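Local coordinates for protein beta-n-acetylhexosaminidase (Streptomyces plicatus, PDB 1HP5) that hydrolyses terminal beta-linked N-acetylhexosamine residues, as a family 20 glycoside hydrolase, probably with assistance from the substrate's own acetamido group, at residues S196-W201 and P254-A259; V248-M253 and G317-H322. One frame throughout, in Å; residues are numbered along the deposited sequence.

Contact 1 (S196-W201 and P254-A259); sequences SDDQGW and PGHTNA. With NGT (3ar,5R,6S,7R,7ar-5-hydroxymethyl-2-methyl-5,6,7,7a-tetrahydro-3ah-pyrano[3,2-D]thiazole-6,7-diol), chain F.
Segments 196-201 and 254-259 approach most closely at D198 and N258, with CA atoms 4.1 Å apart, and a weak bond from A259 N to D197 O joins the first turn of helix 258-263 to the loop after strand 190-194. The main polar link is H256 ND1 to D197 OD1, 2.7 Å at 156°, in the plane of the imidazole and on the syn side of a carboxylate turned 66° from the ring. With CG anti to the backbone N (chi1 -151°), D197 folds its end back beside H256; OD1 also accepts D198 N on its anti side, from the same face as ND1. R168 forms a salt bridge with OD1, and H194 binds OD2. D198 OD1 takes N258 N at 3.1 Å and S285 OG. A259 CB, at the helix start, packs on D197 O and G200 C, 4.0 Å from W201 CB. Replacing D197 by an alanine is likely to strip R168, H194, D198 N and H256 ND1 of their acceptor, leaving the imidazole held at NE2 alone and freer to turn. With NE2 also hydrogen-bonded to E320 OE1, the imidazole is gripped at both nitrogens, which fixes its rotation and sets CE1 3.1 Å from the thiazoline's O3.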
loop_
_atom_site.group_PDB
_atom_site.type_symbol
_atom_site.label_atom_id
_atom_site.label_comp_id
_atom_site.label_asym_id
_atom_site.label_seq_id
_atom_site.Cartn_x
_atom_site.Cartn_y
_atom_site.Cartn_z
ATOM N N SER A 196 6.288 2.692 14.343
ATOM C CA SER A 196 7.258 3.173 15.315
ATOM C C SER A 196 8.614 3.420 14.698
ATOM O O SER A 196 9.010 2.758 13.740
ATOM C CB SER A 196 7.411 2.175 16.466
ATOM O OG SER A 196 8.019 0.970 16.026
ATOM N N ASP A 197 9.325 4.389 15.258
ATOM C CA ASP A 197 10.652 4.714 14.789
ATOM C C ASP A 197 11.332 5.558 15.857
ATOM O O ASP A 197 10.929 5.533 17.019
ATOM C CB ASP A 197 10.577 5.452 13.450
ATOM C CG ASP A 197 11.803 5.209 12.592
ATOM O OD1 ASP A 197 12.852 5.827 12.871
ATOM O OD2 ASP A 197 11.726 4.383 11.656
ATOM N N ASP A 198 12.361 6.304 15.479
ATOM C CA ASP A 198 13.070 7.122 16.454
ATOM C C ASP A 198 12.292 8.349 16.913
ATOM O O ASP A 198 12.430 8.779 18.060
ATOM C CB ASP A 198 14.413 7.567 15.881
ATOM C CG ASP A 198 15.310 6.402 15.555
ATOM O OD1 ASP A 198 15.594 5.601 16.473
ATOM O OD2 ASP A 198 15.728 6.283 14.384
ATOM N N GLN A 199 11.468 8.901 16.025
ATOM C CA GLN A 199 10.708 10.107 16.343
ATOM C C GLN A 199 9.298 9.899 16.889
ATOM O O GLN A 199 8.579 10.869 17.148
ATOM C CB GLN A 199 10.651 11.012 15.112
ATOM C CG GLN A 199 12.028 11.307 14.524
ATOM C CD GLN A 199 12.437 10.315 13.445
ATOM O OE1 GLN A 199 11.947 9.183 13.401
ATOM N NE2 GLN A 199 13.351 10.734 12.579
ATOM N N GLY A 200 8.897 8.643 17.069
ATOM C CA GLY A 200 7.570 8.388 17.600
ATOM C C GLY A 200 7.140 6.935 17.652
ATOM O O GLY A 200 7.613 6.096 16.878
ATOM N N TRP A 201 6.253 6.650 18.602
ATOM C CA TRP A 201 5.666 5.327 18.809
ATOM C C TRP A 201 4.185 5.632 18.640
ATOM O O TRP A 201 3.620 6.410 19.420
ATOM C CB TRP A 201 5.948 4.822 20.224
ATOM C CG TRP A 201 5.421 3.447 20.446
ATOM C CD1 TRP A 201 4.135 3.101 20.743
ATOM C CD2 TRP A 201 6.148 2.221 20.307
ATOM N NE1 TRP A 201 4.013 1.729 20.796
ATOM C CE2 TRP A 201 5.234 1.165 20.531
ATOM C CE3 TRP A 201 7.484 1.910 20.013
ATOM C CZ2 TRP A 201 5.610 -0.180 20.469
ATOM C CZ3 TRP A 201 7.860 0.570 19.950
ATOM C CH2 TRP A 201 6.923 -0.458 20.178
ATOM N N PRO A 254 15.915 -4.255 15.801
ATOM C CA PRO A 254 16.260 -3.571 17.054
ATOM C C PRO A 254 16.651 -2.106 16.860
ATOM O O PRO A 254 16.865 -1.383 17.833
ATOM C CB PRO A 254 17.416 -4.408 17.586
ATOM C CG PRO A 254 18.160 -4.736 16.316
ATOM C CD PRO A 254 17.027 -5.119 15.355
ATOM N N GLY A 255 16.756 -1.673 15.605
ATOM C CA GLY A 255 17.109 -0.287 15.332
ATOM C C GLY A 255 15.864 0.577 15.183
ATOM O O GLY A 255 14.745 0.062 15.270
ATOM N N HIS A 256 16.046 1.879 14.956
ATOM C CA HIS A 256 14.914 2.801 14.806
ATOM C C HIS A 256 13.958 2.648 15.989
ATOM O O HIS A 256 12.732 2.668 15.829
ATOM C CB HIS A 256 14.173 2.507 13.497
ATOM C CG HIS A 256 14.879 3.016 12.280
ATOM N ND1 HIS A 256 14.805 4.330 11.876
ATOM C CD2 HIS A 256 15.700 2.396 11.399
ATOM C CE1 HIS A 256 15.550 4.500 10.797
ATOM N NE2 HIS A 256 16.106 3.342 10.487
ATOM N N THR A 257 14.532 2.519 17.178
ATOM C CA THR A 257 13.751 2.314 18.392
ATOM C C THR A 257 13.849 3.418 19.446
ATOM O O THR A 257 13.488 3.196 20.600
ATOM C CB THR A 257 14.166 0.984 19.046
ATOM O OG1 THR A 257 15.599 0.911 19.101
ATOM C CG2 THR A 257 13.655 -0.195 18.232
ATOM N N ASN A 258 14.302 4.611 19.069
ATOM C CA ASN A 258 14.437 5.664 20.071
ATOM C C ASN A 258 13.168 6.043 20.827
ATOM O O ASN A 258 13.232 6.324 22.022
ATOM C CB ASN A 258 15.039 6.937 19.483
ATOM C CG ASN A 258 15.577 7.859 20.565
ATOM O OD1 ASN A 258 16.579 7.545 21.211
ATOM N ND2 ASN A 258 14.902 8.981 20.790
ATOM N N ALA A 259 12.020 6.060 20.151
ATOM C CA ALA A 259 10.777 6.424 20.830
ATOM C C ALA A 259 10.538 5.499 22.024
ATOM O O ALA A 259 10.156 5.948 23.109
ATOM C CB ALA A 259 9.605 6.354 19.862
HETATM C C1 NGT F . 15.486 4.129 4.676
HETATM C C2 NGT F . 15.276 3.972 6.212
HETATM C C3 NGT F . 14.073 4.835 6.722
HETATM C C4 NGT F . 14.027 6.233 6.081
HETATM C C5 NGT F . 14.058 6.115 4.541
HETATM C C6 NGT F . 14.044 7.458 3.817
HETATM C C7 NGT F . 14.522 1.937 5.499
HETATM C C8 NGT F . 14.103 0.485 5.491
HETATM N N2 NGT F . 15.007 2.565 6.480
HETATM S S1 NGT F . 14.339 2.835 3.990
HETATM O O3 NGT F . 14.125 4.941 8.136
HETATM O O4 NGT F . 12.846 6.895 6.496
HETATM O O5 NGT F . 15.274 5.389 4.113
HETATM O O6 NGT F . 13.901 7.274 2.408
HETATM O O HOH W 1 10.642 1.042 16.775
#

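Contact 2 (V248-M253 and G317-H322); sequences VPEIDM and GGDEAH. With NGT (3ar,5R,6S,7R,7ar-5-hydroxymethyl-2-methyl-5,6,7,7a-tetrahydro-3ah-pyrano[3,2-D]thiazole-6,7-diol), chain F.
This is a buried, polar contact at the C-terminal mouth of a (beta/alpha)8 barrel, between the end of strand 246-250 with its following loop and the loop after the neighbouring strand 313-315, where D252 meets G318. As in TIM barrels generally, the C-terminal ends of the strands carry the groups that line the ligand pocket. D252 OD1 accepts G318 N at 2.9 Å and 165°, on the syn side but 32° out of the carboxylate plane. E250, its chain extended, lays OE2 3.4 Å from G317 CA; W350 binds that oxygen, while H192 and H194 hold OE1. G317 has a positive phi, and any CB there would collide with both D252 OD1 and E250 OE2, which explains how two acidic side chains can lie against the loop. Away from it, M253 packs on V298 and F332 of the surrounding helices. The carboxylates of D252 and D319 are nearly coplanar, 24° apart, though their modelled separation is too short to be relied on. Water 2 donates to D252 OD1 and to D319 O, bridging the loops. D319 is probably the family 20 aspartate that orients and polarises the acetamido group, and E320 probably the general acid/base: E320 OE1 is 3.1 Å from C2 of the thiazoline ligand, and D319 OD2 lies 2.6 Å from its N2.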
loop_
_atom_site.group_PDB
_atom_site.type_symbol
_atom_site.label_atom_id
_atom_site.label_comp_id
_atom_site.label_asym_id
_atom_site.label_seq_id
_atom_site.Cartn_x
_atom_site.Cartn_y
_atom_site.Cartn_z
ATOM N N VAL A 248 -0.494 -4.552 7.426
ATOM C CA VAL A 248 0.750 -5.164 7.878
ATOM C C VAL A 248 1.428 -4.144 8.794
ATOM O O VAL A 248 2.082 -3.213 8.331
ATOM C CB VAL A 248 1.678 -5.475 6.684
ATOM C CG1 VAL A 248 2.973 -6.113 7.178
ATOM C CG2 VAL A 248 0.963 -6.398 5.699
ATOM N N PRO A 249 1.273 -4.307 10.113
ATOM C CA PRO A 249 1.880 -3.375 11.059
ATOM C C PRO A 249 3.370 -3.618 11.217
ATOM O O PRO A 249 3.837 -4.750 11.120
ATOM C CB PRO A 249 1.114 -3.656 12.343
ATOM C CG PRO A 249 0.930 -5.147 12.270
ATOM C CD PRO A 249 0.524 -5.363 10.821
ATOM N N GLU A 250 4.119 -2.549 11.455
ATOM C CA GLU A 250 5.550 -2.692 11.646
ATOM C C GLU A 250 6.001 -2.045 12.932
ATOM O O GLU A 250 5.672 -0.890 13.209
ATOM C CB GLU A 250 6.343 -2.051 10.506
ATOM C CG GLU A 250 7.850 -2.331 10.605
ATOM C CD GLU A 250 8.700 -1.436 9.716
ATOM O OE1 GLU A 250 8.196 -0.954 8.673
ATOM O OE2 GLU A 250 9.885 -1.227 10.057
ATOM N N ILE A 251 6.734 -2.812 13.729
ATOM C CA ILE A 251 7.324 -2.294 14.952
ATOM C C ILE A 251 8.799 -2.552 14.669
ATOM O O ILE A 251 9.287 -3.674 14.833
ATOM C CB ILE A 251 6.879 -3.070 16.196
ATOM C CG1 ILE A 251 5.372 -2.883 16.422
ATOM C CG2 ILE A 251 7.641 -2.567 17.398
ATOM C CD1 ILE A 251 4.939 -1.432 16.626
ATOM N N ASP A 252 9.495 -1.517 14.213
ATOM C CA ASP A 252 10.903 -1.641 13.845
ATOM C C ASP A 252 11.806 -1.993 15.018
ATOM O O ASP A 252 11.741 -1.364 16.070
ATOM C CB ASP A 252 11.392 -0.340 13.197
ATOM C CG ASP A 252 12.512 -0.568 12.191
ATOM O OD1 ASP A 252 13.255 -1.563 12.340
ATOM O OD2 ASP A 252 12.655 0.258 11.260
ATOM N N MET A 253 12.653 -2.999 14.819
ATOM C CA MET A 253 13.592 -3.449 15.841
ATOM C C MET A 253 14.718 -4.245 15.187
ATOM O O MET A 253 14.519 -4.859 14.139
ATOM C CB MET A 253 12.875 -4.324 16.875
ATOM C CG MET A 253 12.139 -5.522 16.285
ATOM S SD MET A 253 11.263 -6.502 17.541
ATOM C CE MET A 253 9.710 -5.596 17.662
ATOM N N GLY A 317 10.690 -4.957 11.038
ATOM C CA GLY A 317 11.743 -4.084 10.544
ATOM C C GLY A 317 13.120 -4.726 10.481
ATOM O O GLY A 317 13.312 -5.721 9.787
ATOM N N GLY A 318 14.082 -4.144 11.193
ATOM C CA GLY A 318 15.429 -4.688 11.204
ATOM C C GLY A 318 16.419 -3.907 10.358
ATOM O O GLY A 318 17.563 -4.324 10.176
ATOM N N ASP A 319 15.979 -2.760 9.852
ATOM C CA ASP A 319 16.814 -1.915 9.016
ATOM C C ASP A 319 17.685 -0.967 9.823
ATOM O O ASP A 319 17.326 -0.550 10.925
ATOM C CB ASP A 319 15.938 -1.072 8.082
ATOM C CG ASP A 319 15.022 -0.124 8.848
ATOM O OD1 ASP A 319 14.294 -0.609 9.739
ATOM O OD2 ASP A 319 15.029 1.099 8.569
ATOM N N GLU A 320 18.841 -0.646 9.257
ATOM C CA GLU A 320 19.767 0.311 9.849
ATOM C C GLU A 320 20.006 0.216 11.348
ATOM O O GLU A 320 19.961 1.227 12.051
ATOM C CB GLU A 320 19.295 1.724 9.497
ATOM C CG GLU A 320 18.883 1.848 8.035
ATOM C CD GLU A 320 18.393 3.232 7.666
ATOM O OE1 GLU A 320 17.497 3.768 8.360
ATOM O OE2 GLU A 320 18.899 3.783 6.669
ATOM N N ALA A 321 20.238 -0.992 11.848
ATOM C CA ALA A 321 20.539 -1.152 13.266
ATOM C C ALA A 321 22.053 -0.954 13.329
ATOM O O ALA A 321 22.791 -1.846 13.732
ATOM C CB ALA A 321 20.167 -2.548 13.735
ATOM N N HIS A 322 22.503 0.229 12.921
ATOM C CA HIS A 322 23.928 0.535 12.880
ATOM C C HIS A 322 24.635 0.675 14.225
ATOM O O HIS A 322 25.864 0.726 14.278
ATOM C CB HIS A 322 24.156 1.787 12.030
ATOM C CG HIS A 322 23.651 1.650 10.627
ATOM N ND1 HIS A 322 23.841 0.507 9.880
ATOM C CD2 HIS A 322 22.979 2.514 9.830
ATOM C CE1 HIS A 322 23.307 0.673 8.683
ATOM N NE2 HIS A 322 22.777 1.882 8.626
HETATM C C1 NGT F . 15.486 4.129 4.676
HETATM C C2 NGT F . 15.276 3.972 6.212
HETATM C C3 NGT F . 14.073 4.835 6.722
HETATM C C4 NGT F . 14.027 6.233 6.081
HETATM C C5 NGT F . 14.058 6.115 4.541
HETATM C C6 NGT F . 14.044 7.458 3.817
HETATM C C7 NGT F . 14.522 1.937 5.499
HETATM C C8 NGT F . 14.103 0.485 5.491
HETATM N N2 NGT F . 15.007 2.565 6.480
HETATM S S1 NGT F . 14.339 2.835 3.990
HETATM O O3 NGT F . 14.125 4.941 8.136
HETATM O O4 NGT F . 12.846 6.895 6.496
HETATM O O5 NGT F . 15.274 5.389 4.113
HETATM O O6 NGT F . 13.901 7.274 2.408
HETATM O O HOH W 2 15.983 -2.147 13.044
#

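Both contacts are buried, neither is at the surface, and their centres lie about 9 Å apart beside the same ligand. They interlock along the chain: 254-259 continues directly from 248-253, so the run from the end of strand 246-250 into helix 258-263 supplies one side of each. Contact 1 is the larger, 381 Å² against 216 Å², and its centre is about 21 Å from the centre of the chain, against about 17 Å; it mixes helix-start packing with an imidazole-carboxylate pair. Contact 2, at the strand ends, gathers acidic side chains around the G317-G318 backbone. They meet at the 2.6 Å hydrogen bond between H256 NE2 and E320 OE1, so D197 is a second-shell residue behind H256, which in turn meets E320.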